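Local coordinates for protein BT_4661 (Bacteroides thetaiotaomicron, PDB 4AK1) that probably binds heparin and heparan sulphate at the cell surface, as a SusE-like glycan-binding protein of a heparin utilisation locus, at residues V363-V368 with V401-T406; L475-E480 with V512-T517; D58-I63 with I70-T75. All coordinates share one frame; numbering follows the deposited sequence.

Contact 1: residues V363-V368 with V401-T406; sequences VKYEFV and VQVMAT
Met404 lies alongside Glu366, both side chains running the same way off one surface of the sheet, and its terminal methyl CE rests 3.6 Å from Glu366 CD. Two torsions put the methyl there: CG stands opposite the backbone N (chi1 -176°), and the final turn at chi3 folds CE back over the carboxylate. Nearer the backbone, Met404 CB takes Val368 CG2 at 3.7 Å, and Val368 CB in turn meets Gln402 CB, while only the methyl end of Met404 reaches the carboxylate. The other surface carries the aromatic residues. Tyr365 CE2 comes within 3.7 Å of Ala405 CB, while Val363 CG1 covers one face of the same ring near its rim. Phe367 slants across Val401 and Val403, touching Val403 CG2 with CD1 at 3.9 Å, and its ring edge points at Gln402 O.

These are neighbouring antiparallel strands of a four-stranded mixed sheet: 364-367 is an outermost strand within the chain, and 397-407 passes the pairing on to 410-421. Leu380 and Ile386 pack against the aromatic side, where the Tyr365 hydroxyl is hydrogen-bonded to Lys354. Lys364 pairs with Thr406, and Glu366 with Met404, through two backbone bonds each; Met404 N to Glu366 O is the shortest of the set at 2.7 Å.

The ladder changes character at Val368. Its N still reaches Gln402 O at 2.9 Å, but it approaches from above the carbonyl plane, 45° out of it. The return bond is replaced by a water, which accepts from Gln402 N at 2.7 Å and donates to Val368 O. The Gln402 side chain also packs on Thr417 of a second subunit.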
ATOM      1  N   VAL A 363      -6.342 -18.903  50.714  1.00 25.14           N
ATOM      2  CA  VAL A 363      -6.497 -18.280  49.403  1.00 24.65           C
ATOM      3  C   VAL A 363      -5.236 -18.441  48.564  1.00 24.48           C
ATOM      4  O   VAL A 363      -4.127 -18.343  49.090  1.00 24.99           O
ATOM      5  CB  VAL A 363      -6.830 -16.771  49.542  1.00 23.85           C
ATOM      6  CG1 VAL A 363      -6.949 -16.123  48.167  1.00 22.76           C
ATOM      7  CG2 VAL A 363      -8.112 -16.570  50.350  1.00 24.04           C
ATOM      8  N   LYS A 364      -5.406 -18.680  47.262  1.00 24.69           N
ATOM      9  CA  LYS A 364      -4.292 -18.581  46.310  1.00 24.41           C
ATOM     10  C   LYS A 364      -4.511 -17.437  45.310  1.00 23.11           C
ATOM     11  O   LYS A 364      -5.657 -17.114  44.969  1.00 22.49           O
ATOM     12  CB  LYS A 364      -4.081 -19.906  45.574  1.00 26.21           C
ATOM     13  CG  LYS A 364      -3.408 -20.987  46.423  1.00 28.37           C
ATOM     14  CD  LYS A 364      -3.123 -22.241  45.598  1.00 30.34           C
ATOM     15  CE  LYS A 364      -2.512 -23.351  46.447  1.00 32.10           C
ATOM     16  NZ  LYS A 364      -3.220 -24.647  46.203  1.00 33.91           N
ATOM     17  N   TYR A 365      -3.415 -16.845  44.841  1.00 21.52           N
ATOM     18  CA  TYR A 365      -3.481 -15.678  43.944  1.00 20.94           C
ATOM     19  C   TYR A 365      -2.730 -15.913  42.637  1.00 21.31           C
ATOM     20  O   TYR A 365      -1.681 -16.557  42.625  1.00 21.55           O
ATOM     21  CB  TYR A 365      -2.919 -14.419  44.636  1.00 19.62           C
ATOM     22  CG  TYR A 365      -3.524 -14.145  46.013  1.00 19.48           C
ATOM     23  CD1 TYR A 365      -2.991 -14.727  47.165  1.00 19.52           C
ATOM     24  CD2 TYR A 365      -4.622 -13.316  46.147  1.00 19.26           C
ATOM     25  CE1 TYR A 365      -3.540 -14.477  48.414  1.00 19.66           C
ATOM     26  CE2 TYR A 365      -5.196 -13.067  47.389  1.00 19.46           C
ATOM     27  CZ  TYR A 365      -4.648 -13.646  48.519  1.00 19.71           C
ATOM     28  OH  TYR A 365      -5.223 -13.388  49.745  1.00 20.01           O
ATOM     29  N   GLU A 366      -3.249 -15.365  41.540  1.00 21.51           N
ATOM     30  CA  GLU A 366      -2.490 -15.306  40.283  1.00 21.63           C
ATOM     31  C   GLU A 366      -2.858 -14.051  39.482  1.00 20.53           C
ATOM     32  O   GLU A 366      -3.973 -13.548  39.628  1.00 20.01           O
ATOM     33  CB  GLU A 366      -2.737 -16.569  39.438  1.00 23.67           C
ATOM     34  CG  GLU A 366      -4.152 -16.715  38.896  1.00 26.24           C
ATOM     35  CD  GLU A 366      -4.413 -18.089  38.290  1.00 28.89           C
ATOM     36  OE1 GLU A 366      -4.555 -19.057  39.061  1.00 31.69           O
ATOM     37  OE2 GLU A 366      -4.505 -18.205  37.047  1.00 30.35           O
ATOM     38  N   PHE A 367      -1.926 -13.555  38.660  1.00 19.45           N
ATOM     39  CA  PHE A 367      -2.227 -12.488  37.696  1.00 19.18           C
ATOM     40  C   PHE A 367      -3.135 -12.997  36.581  1.00 19.76           C
ATOM     41  O   PHE A 367      -3.016 -14.153  36.158  1.00 20.11           O
ATOM     42  CB  PHE A 367      -0.953 -11.907  37.072  1.00 18.46           C
ATOM     43  CG  PHE A 367      -0.118 -11.100  38.035  1.00 17.86           C
ATOM     44  CD1 PHE A 367      -0.636  -9.948  38.645  1.00 17.74           C
ATOM     45  CD2 PHE A 367       1.184 -11.497  38.342  1.00 17.49           C
ATOM     46  CE1 PHE A 367       0.139  -9.217  39.546  1.00 17.33           C
ATOM     47  CE2 PHE A 367       1.959 -10.771  39.230  1.00 17.11           C
ATOM     48  CZ  PHE A 367       1.433  -9.632  39.836  1.00 17.13           C
ATOM     49  N   VAL A 368      -4.023 -12.125  36.104  1.00 19.49           N
ATOM     50  CA  VAL A 368      -4.877 -12.419  34.955  1.00 20.11           C
ATOM     51  C   VAL A 368      -4.449 -11.482  33.834  1.00 20.19           C
ATOM     52  O   VAL A 368      -4.535 -10.253  33.994  1.00 19.89           O
ATOM     53  CB  VAL A 368      -6.376 -12.156  35.247  1.00 20.45           C
ATOM     54  CG1 VAL A 368      -7.242 -12.503  34.028  1.00 21.21           C
ATOM     55  CG2 VAL A 368      -6.861 -12.953  36.447  1.00 20.56           C
ATOM     56  N   VAL A 401      -3.825  -3.744  35.834  1.00 16.70           N
ATOM     57  CA  VAL A 401      -3.352  -4.996  36.439  1.00 16.43           C
ATOM     58  C   VAL A 401      -4.526  -5.740  37.066  1.00 16.87           C
ATOM     59  O   VAL A 401      -5.327  -5.139  37.779  1.00 16.91           O
ATOM     60  CB  VAL A 401      -2.274  -4.728  37.519  1.00 15.98           C
ATOM     61  CG1 VAL A 401      -1.721  -6.032  38.098  1.00 15.87           C
ATOM     62  CG2 VAL A 401      -1.146  -3.878  36.957  1.00 15.78           C
ATOM     63  N   GLN A 402      -4.621  -7.046  36.824  1.00 17.24           N
ATOM     64  CA  GLN A 402      -5.681  -7.852  37.447  1.00 17.84           C
ATOM     65  C   GLN A 402      -5.119  -9.014  38.216  1.00 17.64           C
ATOM     66  O   GLN A 402      -4.193  -9.683  37.736  1.00 17.25           O
ATOM     67  CB  GLN A 402      -6.606  -8.443  36.407  1.00 18.92           C
ATOM     68  CG  GLN A 402      -7.502  -7.462  35.713  1.00 20.19           C
ATOM     69  CD  GLN A 402      -8.438  -8.212  34.799  1.00 21.49           C
ATOM     70  OE1 GLN A 402      -8.018  -8.672  33.740  1.00 22.97           O
ATOM     71  NE2 GLN A 402      -9.671  -8.400  35.231  1.00 22.00           N
ATOM     72  N   VAL A 403      -5.703  -9.262  39.387  1.00 17.64           N
ATOM     73  CA  VAL A 403      -5.284 -10.366  40.249  1.00 17.83           C
ATOM     74  C   VAL A 403      -6.500 -11.203  40.585  1.00 18.41           C
ATOM     75  O   VAL A 403      -7.548 -10.664  40.999  1.00 18.53           O
ATOM     76  CB  VAL A 403      -4.626  -9.869  41.558  1.00 17.56           C
ATOM     77  CG1 VAL A 403      -4.245 -11.052  42.451  1.00 17.78           C
ATOM     78  CG2 VAL A 403      -3.387  -9.028  41.261  1.00 17.02           C
ATOM     79  N   MET A 404      -6.378 -12.513  40.405  1.00 18.82           N
ATOM     80  CA  MET A 404      -7.442 -13.413  40.817  1.00 19.94           C
ATOM     81  C   MET A 404      -7.095 -14.106  42.126  1.00 19.91           C
ATOM     82  O   MET A 404      -6.020 -14.687  42.244  1.00 19.86           O
ATOM     83  CB  MET A 404      -7.734 -14.467  39.753  1.00 21.08           C
ATOM     84  CG  MET A 404      -8.910 -15.370  40.132  1.00 22.86           C
ATOM     85  SD  MET A 404      -9.442 -16.398  38.748  1.00 25.94           S
ATOM     86  CE  MET A 404      -7.935 -17.257  38.351  1.00 24.73           C
ATOM     87  N   ALA A 405      -8.016 -14.030  43.080  1.00 19.93           N
ATOM     88  CA  ALA A 405      -7.949 -14.776  44.343  1.00 20.21           C
ATOM     89  C   ALA A 405      -8.925 -15.931  44.308  1.00 20.82           C
ATOM     90  O   ALA A 405     -10.065 -15.764  43.878  1.00 20.99           O
ATOM     91  CB  ALA A 405      -8.280 -13.868  45.521  1.00 20.00           C
ATOM     92  N   THR A 406      -8.504 -17.086  44.814  1.00 21.33           N
ATOM     93  CA  THR A 406      -9.336 -18.302  44.777  1.00 22.34           C
ATOM     94  C   THR A 406      -9.176 -19.111  46.052  1.00 22.93           C
ATOM     95  O   THR A 406      -8.058 -19.333  46.508  1.00 22.93           O
ATOM     96  CB  THR A 406      -8.918 -19.209  43.592  1.00 22.69           C
ATOM     97  OG1 THR A 406      -9.146 -18.513  42.365  1.00 22.51           O
ATOM     98  CG2 THR A 406      -9.697 -20.540  43.576  1.00 23.59           C
TER
HETATM   99  O   HOH W   1      -2.900  -8.357  35.133  1.00 20.35           O

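Contact 2: residues L475-E480 with V512-T517; sequences LKWEVE and VMVTAT. With NA (sodium ion), chain C.
Strands 476-480 and 512-517 run antiparallel, their axes 4.7 Å apart at closest, with six backbone hydrogen bonds pairing Lys476 with Thr517, Glu478 with Thr515 and Glu480 with Met513. Within the chain, 476-483 is an outermost strand of a four-stranded mixed sheet, and 509-518 joins it to 525-535.

Trp477 shares one side of the sheet with Val479, Val514 and Ala516. Ala516 CB sits over the six-membered ring in a CH-pi contact, 3.9 Å from the centroid, while Val514 CG1 comes in at the ring edge, 3.6 Å from CE3. The indole CG lies opposite the carbonyl carbon (chi1 -58°), which lays the benzo part across Ala516. Phe430 adds an edge-to-face contact, and Ile492 packs on both Trp477 and Val479. Further along, Val479 CG2 crosses Val512 at a slant and reaches its CB at 3.6 Å.

On the reverse side, Glu478 and Thr515 extend side by side. A water on this side lies 2.9 Å from Glu478 OE1 and 2.8 Å from Thr517 OG1, and also contacts Thr515 O; Thr517 OG1 has a second partner in Ser526.

Leu475 O binds the sodium ion at 2.4 Å, together with three waters and the carbonyls of Ser473 and Ser495. One of those waters accepts from Trp477 NE1 at 2.9 Å, in the plane of the indole. The N-H of this buried residue is thus satisfied by a metal-bound water, so the ion is linked to the indole through this water and to the backbone through Leu475 O, which would be expected to help fix the position of the tryptophan.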
ATOM      1  N   LEU A 475      26.579  13.228  39.331  1.00 19.44           N
ATOM      2  CA  LEU A 475      26.690  11.853  39.825  1.00 18.61           C
ATOM      3  C   LEU A 475      27.571  11.738  41.078  1.00 18.98           C
ATOM      4  O   LEU A 475      28.527  12.485  41.229  1.00 19.04           O
ATOM      5  CB  LEU A 475      27.204  10.917  38.724  1.00 17.36           C
ATOM      6  CG  LEU A 475      26.285  10.808  37.499  1.00 16.94           C
ATOM      7  CD1 LEU A 475      26.934  10.011  36.378  1.00 16.25           C
ATOM      8  CD2 LEU A 475      24.947  10.200  37.915  1.00 16.63           C
ATOM      9  N   LYS A 476      27.225  10.790  41.951  1.00 18.96           N
ATOM     10  CA  LYS A 476      28.087  10.343  43.049  1.00 19.50           C
ATOM     11  C   LYS A 476      28.538   8.903  42.760  1.00 18.17           C
ATOM     12  O   LYS A 476      27.851   8.173  42.033  1.00 17.41           O
ATOM     13  CB  LYS A 476      27.347  10.408  44.383  1.00 21.25           C
ATOM     14  CG  LYS A 476      27.067  11.832  44.853  1.00 24.33           C
ATOM     15  CD  LYS A 476      26.048  11.884  45.988  1.00 26.51           C
ATOM     16  CE  LYS A 476      26.575  11.306  47.304  1.00 28.24           C
ATOM     17  NZ  LYS A 476      25.690  11.607  48.463  1.00 30.22           N
ATOM     18  N   TRP A 477      29.661   8.497  43.340  1.00 17.53           N
ATOM     19  CA  TRP A 477      30.379   7.302  42.880  1.00 16.73           C
ATOM     20  C   TRP A 477      30.789   6.377  43.994  1.00 16.96           C
ATOM     21  O   TRP A 477      31.196   6.825  45.055  1.00 17.48           O
ATOM     22  CB  TRP A 477      31.629   7.739  42.121  1.00 16.26           C
ATOM     23  CG  TRP A 477      31.286   8.627  40.948  1.00 16.12           C
ATOM     24  CD1 TRP A 477      31.120  10.005  40.948  1.00 16.71           C
ATOM     25  CD2 TRP A 477      31.033   8.206  39.558  1.00 15.37           C
ATOM     26  NE1 TRP A 477      30.795  10.461  39.696  1.00 16.51           N
ATOM     27  CE2 TRP A 477      30.728   9.429  38.812  1.00 15.78           C
ATOM     28  CE3 TRP A 477      31.033   6.984  38.888  1.00 14.56           C
ATOM     29  CZ2 TRP A 477      30.428   9.409  37.454  1.00 15.39           C
ATOM     30  CZ3 TRP A 477      30.734   6.972  37.516  1.00 14.28           C
ATOM     31  CH2 TRP A 477      30.425   8.161  36.819  1.00 14.72           C
ATOM     32  N   GLU A 478      30.686   5.073  43.733  1.00 16.77           N
ATOM     33  CA  GLU A 478      31.160   4.021  44.634  1.00 17.30           C
ATOM     34  C   GLU A 478      31.914   2.990  43.801  1.00 16.56           C
ATOM     35  O   GLU A 478      31.669   2.858  42.593  1.00 15.59           O
ATOM     36  CB  GLU A 478      29.991   3.309  45.311  1.00 18.05           C
ATOM     37  CG  GLU A 478      29.098   4.164  46.196  1.00 19.46           C
ATOM     38  CD  GLU A 478      27.810   3.430  46.530  1.00 20.60           C
ATOM     39  OE1 GLU A 478      26.963   3.198  45.640  1.00 20.47           O
ATOM     40  OE2 GLU A 478      27.659   3.023  47.682  1.00 22.80           O
ATOM     41  N   VAL A 479      32.801   2.241  44.447  1.00 16.64           N
ATOM     42  CA  VAL A 479      33.564   1.215  43.740  1.00 16.60           C
ATOM     43  C   VAL A 479      33.661  -0.044  44.605  1.00 17.29           C
ATOM     44  O   VAL A 479      33.640   0.031  45.843  1.00 17.89           O
ATOM     45  CB  VAL A 479      34.967   1.726  43.311  1.00 16.38           C
ATOM     46  CG1 VAL A 479      35.899   1.892  44.513  1.00 17.10           C
ATOM     47  CG2 VAL A 479      35.613   0.786  42.292  1.00 15.93           C
ATOM     48  N   GLU A 480      33.743  -1.192  43.949  1.00 17.46           N
ATOM     49  CA  GLU A 480      33.949  -2.469  44.625  1.00 18.17           C
ATOM     50  C   GLU A 480      34.984  -3.257  43.831  1.00 17.43           C
ATOM     51  O   GLU A 480      34.795  -3.507  42.639  1.00 16.04           O
ATOM     52  CB  GLU A 480      32.632  -3.247  44.710  1.00 20.22           C
ATOM     53  CG  GLU A 480      32.817  -4.658  45.269  1.00 23.06           C
ATOM     54  CD  GLU A 480      31.517  -5.427  45.397  1.00 25.52           C
ATOM     55  OE1 GLU A 480      30.533  -5.088  44.703  1.00 26.77           O
ATOM     56  OE2 GLU A 480      31.491  -6.395  46.193  1.00 28.64           O
ATOM     57  N   VAL A 512      37.061  -3.880  38.636  1.00 12.89           N
ATOM     58  CA  VAL A 512      36.253  -3.292  39.710  1.00 13.17           C
ATOM     59  C   VAL A 512      34.842  -3.118  39.179  1.00 13.28           C
ATOM     60  O   VAL A 512      34.648  -3.088  37.959  1.00 12.97           O
ATOM     61  CB  VAL A 512      36.798  -1.925  40.178  1.00 13.49           C
ATOM     62  CG1 VAL A 512      38.219  -2.076  40.714  1.00 13.53           C
ATOM     63  CG2 VAL A 512      36.741  -0.889  39.047  1.00 13.22           C
ATOM     64  N   MET A 513      33.859  -3.011  40.076  1.00 13.75           N
ATOM     65  CA  MET A 513      32.517  -2.599  39.675  1.00 13.96           C
ATOM     66  C   MET A 513      32.293  -1.187  40.206  1.00 13.87           C
ATOM     67  O   MET A 513      32.447  -0.943  41.409  1.00 14.03           O
ATOM     68  CB  MET A 513      31.452  -3.554  40.221  1.00 15.26           C
ATOM     69  CG  MET A 513      31.499  -4.958  39.623  1.00 16.56           C
ATOM     70  SD  MET A 513      31.152  -5.054  37.850  1.00 18.58           S
ATOM     71  CE  MET A 513      29.428  -4.592  37.780  1.00 17.80           C
ATOM     72  N   VAL A 514      31.942  -0.270  39.305  1.00 13.42           N
ATOM     73  CA  VAL A 514      31.688   1.120  39.655  1.00 13.32           C
ATOM     74  C   VAL A 514      30.179   1.372  39.631  1.00 13.40           C
ATOM     75  O   VAL A 514      29.490   0.975  38.683  1.00 12.70           O
ATOM     76  CB  VAL A 514      32.369   2.098  38.674  1.00 13.48           C
ATOM     77  CG1 VAL A 514      31.940   3.538  38.949  1.00 13.89           C
ATOM     78  CG2 VAL A 514      33.896   1.954  38.729  1.00 13.42           C
ATOM     79  N   THR A 515      29.685   2.054  40.662  1.00 13.68           N
ATOM     80  CA  THR A 515      28.272   2.407  40.742  1.00 14.02           C
ATOM     81  C   THR A 515      28.162   3.923  40.784  1.00 14.44           C
ATOM     82  O   THR A 515      28.770   4.584  41.645  1.00 14.70           O
ATOM     83  CB  THR A 515      27.596   1.816  41.989  1.00 14.40           C
ATOM     84  OG1 THR A 515      27.724   0.389  41.990  1.00 14.33           O
ATOM     85  CG2 THR A 515      26.073   2.211  42.056  1.00 14.65           C
ATOM     86  N   ALA A 516      27.426   4.463  39.820  1.00 14.26           N
ATOM     87  CA  ALA A 516      27.112   5.879  39.788  1.00 14.98           C
ATOM     88  C   ALA A 516      25.669   6.037  40.216  1.00 15.22           C
ATOM     89  O   ALA A 516      24.813   5.254  39.806  1.00 14.92           O
ATOM     90  CB  ALA A 516      27.305   6.444  38.384  1.00 14.76           C
ATOM     91  N   THR A 517      25.413   7.044  41.039  1.00 16.00           N
ATOM     92  CA  THR A 517      24.068   7.309  41.562  1.00 16.49           C
ATOM     93  C   THR A 517      23.680   8.752  41.287  1.00 17.23           C
ATOM     94  O   THR A 517      24.454   9.680  41.569  1.00 17.47           O
ATOM     95  CB  THR A 517      23.984   6.995  43.074  1.00 16.76           C
ATOM     96  OG1 THR A 517      24.269   5.603  43.258  1.00 16.61           O
ATOM     97  CG2 THR A 517      22.564   7.278  43.646  1.00 16.97           C
TER
HETATM   98 NA    NA C1702      30.000  14.289  40.910  1.00 18.44          NA
HETATM   99  O   HOH W   2      30.626  13.238  38.813  1.00 15.89           O
HETATM  100  O   HOH W   3      27.003   5.442  43.749  1.00 14.48           O
HETATM  101  O   HOH W   4      29.396  15.282  42.900  1.00 25.47           O
HETATM  102  O   HOH W   5      31.478  16.438  40.649  1.00 30.31           O

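Contact 3: residues D58-I63 with I70-T75; sequences DSIFAI and ITLNST
Ile60 O accepts from Asn73 N at 2.7 Å, the shortest polar bond between 58-63 and 70-75, which form a beta hairpin in which strands 61-63 and 70-72 pair antiparallel. Next to it, in the conformer described, the Asn73 side chain makes a second bond: ND2 donates to Ser59 O at 2.9 Å, a nearly straight bond (168°) that stays close to the amide plane of Asn73 but meets the Ser59 carbonyl from above its plane. With CG set opposite the carbonyl carbon (chi1 -79°), the amide is directed to Ser59, the centre of an inverse gamma turn just before strand 61-63. Asn73 has a second conformer, so this bond is less certain than the backbone one; where it forms, the residue holds two successive carbonyls and extends the ladder past the regular pairing, which consists of the two backbone bonds between Ala62 and Thr71.

The apolar side faces strands 14-23, 81-91 and 94-106, placing the hairpin over the neighbouring six-stranded sheet. Phe61 stacks edge-to-face with Tyr83, its CE1 lies 3.8 Å from Leu72 CD1, and Thr71 O sits at its ring edge. Ile60 CG1 lies over the centre of one face of that phenyl ring and also meets Leu72 CD1, at 3.6 Å. Closer to the turn, Ile63 and Ile70 touch through their CG1 atoms at 4.0 Å.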
ATOM      1  N   ASP A  58     -32.856 -21.636   7.041  1.00 30.74           N
ATOM      2  CA  ASP A  58     -33.491 -22.064   8.291  1.00 31.15           C
ATOM      3  C   ASP A  58     -32.485 -22.517   9.348  1.00 29.15           C
ATOM      4  O   ASP A  58     -31.388 -22.964   9.028  1.00 27.52           O
ATOM      5  CB  ASP A  58     -34.505 -23.186   8.017  1.00 32.47           C
ATOM      6  CG  ASP A  58     -35.672 -22.738   7.118  1.00 36.02           C
ATOM      7  OD1 ASP A  58     -35.923 -21.519   6.946  1.00 37.85           O
ATOM      8  OD2 ASP A  58     -36.361 -23.626   6.578  1.00 36.80           O
ATOM      9  N   SER A  59     -32.874 -22.391  10.612  1.00 29.75           N
ATOM     10  CA  SER A  59     -32.030 -22.791  11.738  1.00 28.41           C
ATOM     11  C   SER A  59     -32.134 -24.303  11.978  1.00 27.65           C
ATOM     12  O   SER A  59     -32.755 -24.750  12.953  1.00 28.87           O
ATOM     13  CB  SER A  59     -32.447 -22.024  12.996  1.00 30.94           C
ATOM     14  OG  SER A  59     -31.874 -20.729  13.008  1.00 32.68           O
ATOM     15  N   ILE A  60     -31.536 -25.080  11.076  1.00 25.05           N
ATOM     16  CA  ILE A  60     -31.606 -26.543  11.126  1.00 24.17           C
ATOM     17  C   ILE A  60     -30.770 -27.165  12.266  1.00 23.37           C
ATOM     18  O   ILE A  60     -31.211 -28.119  12.910  1.00 23.69           O
ATOM     19  CB  ILE A  60     -31.255 -27.174   9.748  1.00 23.40           C
ATOM     20  CG1 ILE A  60     -31.418 -28.704   9.782  1.00 23.79           C
ATOM     21  CG2 ILE A  60     -29.877 -26.721   9.257  1.00 22.12           C
ATOM     22  CD1 ILE A  60     -31.089 -29.415   8.483  1.00 23.24           C
ATOM     23  N   PHE A  61     -29.580 -26.616  12.508  1.00 21.64           N
ATOM     24  CA  PHE A  61     -28.724 -27.087  13.590  1.00 21.69           C
ATOM     25  C   PHE A  61     -28.617 -26.050  14.694  1.00 22.15           C
ATOM     26  O   PHE A  61     -28.679 -24.846  14.424  1.00 22.03           O
ATOM     27  CB  PHE A  61     -27.338 -27.463  13.061  1.00 20.84           C
ATOM     28  CG  PHE A  61     -27.377 -28.583  12.050  1.00 21.11           C
ATOM     29  CD1 PHE A  61     -27.747 -29.864  12.436  1.00 22.25           C
ATOM     30  CD2 PHE A  61     -27.081 -28.343  10.713  1.00 20.70           C
ATOM     31  CE1 PHE A  61     -27.808 -30.896  11.515  1.00 22.80           C
ATOM     32  CE2 PHE A  61     -27.123 -29.380   9.779  1.00 21.01           C
ATOM     33  CZ  PHE A  61     -27.495 -30.652  10.183  1.00 21.89           C
ATOM     34  N   ALA A  62     -28.487 -26.524  15.930  1.00 22.53           N
ATOM     35  CA  ALA A  62     -28.307 -25.649  17.083  1.00 22.81           C
ATOM     36  C   ALA A  62     -26.949 -25.933  17.726  1.00 22.28           C
ATOM     37  O   ALA A  62     -26.378 -27.012  17.539  1.00 22.15           O
ATOM     38  CB  ALA A  62     -29.437 -25.846  18.096  1.00 24.89           C
ATOM     39  N   ILE A  63     -26.429 -24.950  18.459  1.00 21.74           N
ATOM     40  CA  ILE A  63     -25.165 -25.092  19.163  1.00 21.52           C
ATOM     41  C   ILE A  63     -25.394 -24.608  20.595  1.00 22.88           C
ATOM     42  O   ILE A  63     -26.038 -23.576  20.803  1.00 22.92           O
ATOM     43  CB  ILE A  63     -24.013 -24.319  18.450  1.00 20.19           C
ATOM     44  CG1 ILE A  63     -22.653 -24.652  19.069  1.00 20.30           C
ATOM     45  CG2 ILE A  63     -24.251 -22.804  18.454  1.00 19.91           C
ATOM     46  CD1 ILE A  63     -21.470 -24.232  18.213  1.00 19.49           C
ATOM     47  N   ILE A  70     -23.188 -29.602  19.036  1.00 23.07           N
ATOM     48  CA  ILE A  70     -24.115 -29.344  17.934  1.00 21.93           C
ATOM     49  C   ILE A  70     -25.180 -30.425  17.808  1.00 23.25           C
ATOM     50  O   ILE A  70     -24.875 -31.620  17.785  1.00 24.81           O
ATOM     51  CB  ILE A  70     -23.353 -29.139  16.597  1.00 20.67           C
ATOM     52  CG1 ILE A  70     -22.530 -27.844  16.679  1.00 19.75           C
ATOM     53  CG2 ILE A  70     -24.320 -29.079  15.411  1.00 19.56           C
ATOM     54  CD1 ILE A  70     -21.542 -27.660  15.546  1.00 19.33           C
ATOM     55  N   THR A  71     -26.432 -29.992  17.721  1.00 23.29           N
ATOM     56  CA  THR A  71     -27.574 -30.893  17.632  1.00 24.88           C
ATOM     57  C   THR A  71     -28.497 -30.475  16.477  1.00 24.06           C
ATOM     58  O   THR A  71     -28.379 -29.368  15.950  1.00 22.29           O
ATOM     59  CB  THR A  71     -28.388 -30.872  18.934  1.00 26.90           C
ATOM     60  OG1 THR A  71     -28.744 -29.515  19.242  1.00 26.09           O
ATOM     61  CG2 THR A  71     -27.591 -31.489  20.105  1.00 28.54           C
ATOM     62  N   LEU A  72     -29.418 -31.365  16.111  1.00 25.42           N
ATOM     63  CA  LEU A  72     -30.413 -31.087  15.080  1.00 25.41           C
ATOM     64  C   LEU A  72     -31.695 -30.513  15.683  1.00 27.29           C
ATOM     65  O   LEU A  72     -32.241 -31.083  16.628  1.00 29.64           O
ATOM     66  CB  LEU A  72     -30.743 -32.375  14.305  1.00 25.91           C
ATOM     67  CG  LEU A  72     -31.868 -32.353  13.258  1.00 25.83           C
ATOM     68  CD1 LEU A  72     -31.506 -31.483  12.061  1.00 23.53           C
ATOM     69  CD2 LEU A  72     -32.257 -33.766  12.807  1.00 27.10           C
ATOM     70  N   ASN A  73     -32.168 -29.387  15.145  1.00 26.85           N
ATOM     71  CA  ASN A  73     -33.469 -28.861  15.544  0.70 29.35           C
ATOM     72  C   ASN A  73     -34.599 -29.679  14.904  1.00 30.84           C
ATOM     73  O   ASN A  73     -34.712 -29.781  13.677  1.00 29.84           O
ATOM     74  CB  ASN A  73     -33.595 -27.366  15.228  0.70 28.99           C
ATOM     75  CG  ASN A  73     -32.887 -26.483  16.246  0.70 29.10           C
ATOM     76  OD1 ASN A  73     -32.688 -26.858  17.409  0.70 30.26           O
ATOM     77  ND2 ASN A  73     -32.521 -25.283  15.816  0.70 28.44           N
ATOM     78  N   SER A  74     -35.430 -30.274  15.752  1.00 34.13           N
ATOM     79  CA  SER A  74     -36.439 -31.233  15.313  1.00 36.59           C
ATOM     80  C   SER A  74     -37.602 -30.681  14.493  1.00 37.53           C
ATOM     81  O   SER A  74     -38.285 -31.446  13.797  1.00 38.58           O
ATOM     82  CB  SER A  74     -36.990 -32.000  16.513  1.00 40.49           C
ATOM     83  OG  SER A  74     -37.784 -31.154  17.324  1.00 43.04           O
ATOM     84  N   THR A  75     -37.852 -29.374  14.577  1.00 37.35           N
ATOM     85  CA  THR A  75     -38.970 -28.792  13.811  1.00 38.91           C
ATOM     86  C   THR A  75     -38.543 -28.326  12.408  1.00 36.32           C
ATOM     87  O   THR A  75     -39.392 -27.992  11.577  1.00 37.86           O
ATOM     88  CB  THR A  75     -39.674 -27.650  14.571  1.00 41.28           C
ATOM     89  OG1 THR A  75     -38.746 -26.580  14.789  1.00 40.18           O
TER

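In the fold
From the N terminus the three contacts follow in series, with none nested in or crossing another. Contact 3 comes first and closes a short loop of six residues, forming a hairpin that packs against the sheet of strands 14-23, 81-91 and 94-106. Contact 1 then closes a 32-residue excursion, and contact 2 one of 31. These two are built alike: each ties the second strand to the third in a separate four-stranded mixed sheet of order 1-4-3-2. The contacts are strung along an elongated chain, with contacts 2 and 3 on opposite sides of its centre, 74 Å apart between centres. The centre of contact 1 lies 39 Å from that of contact 2 and 40 Å from that of contact 3, and none touches another.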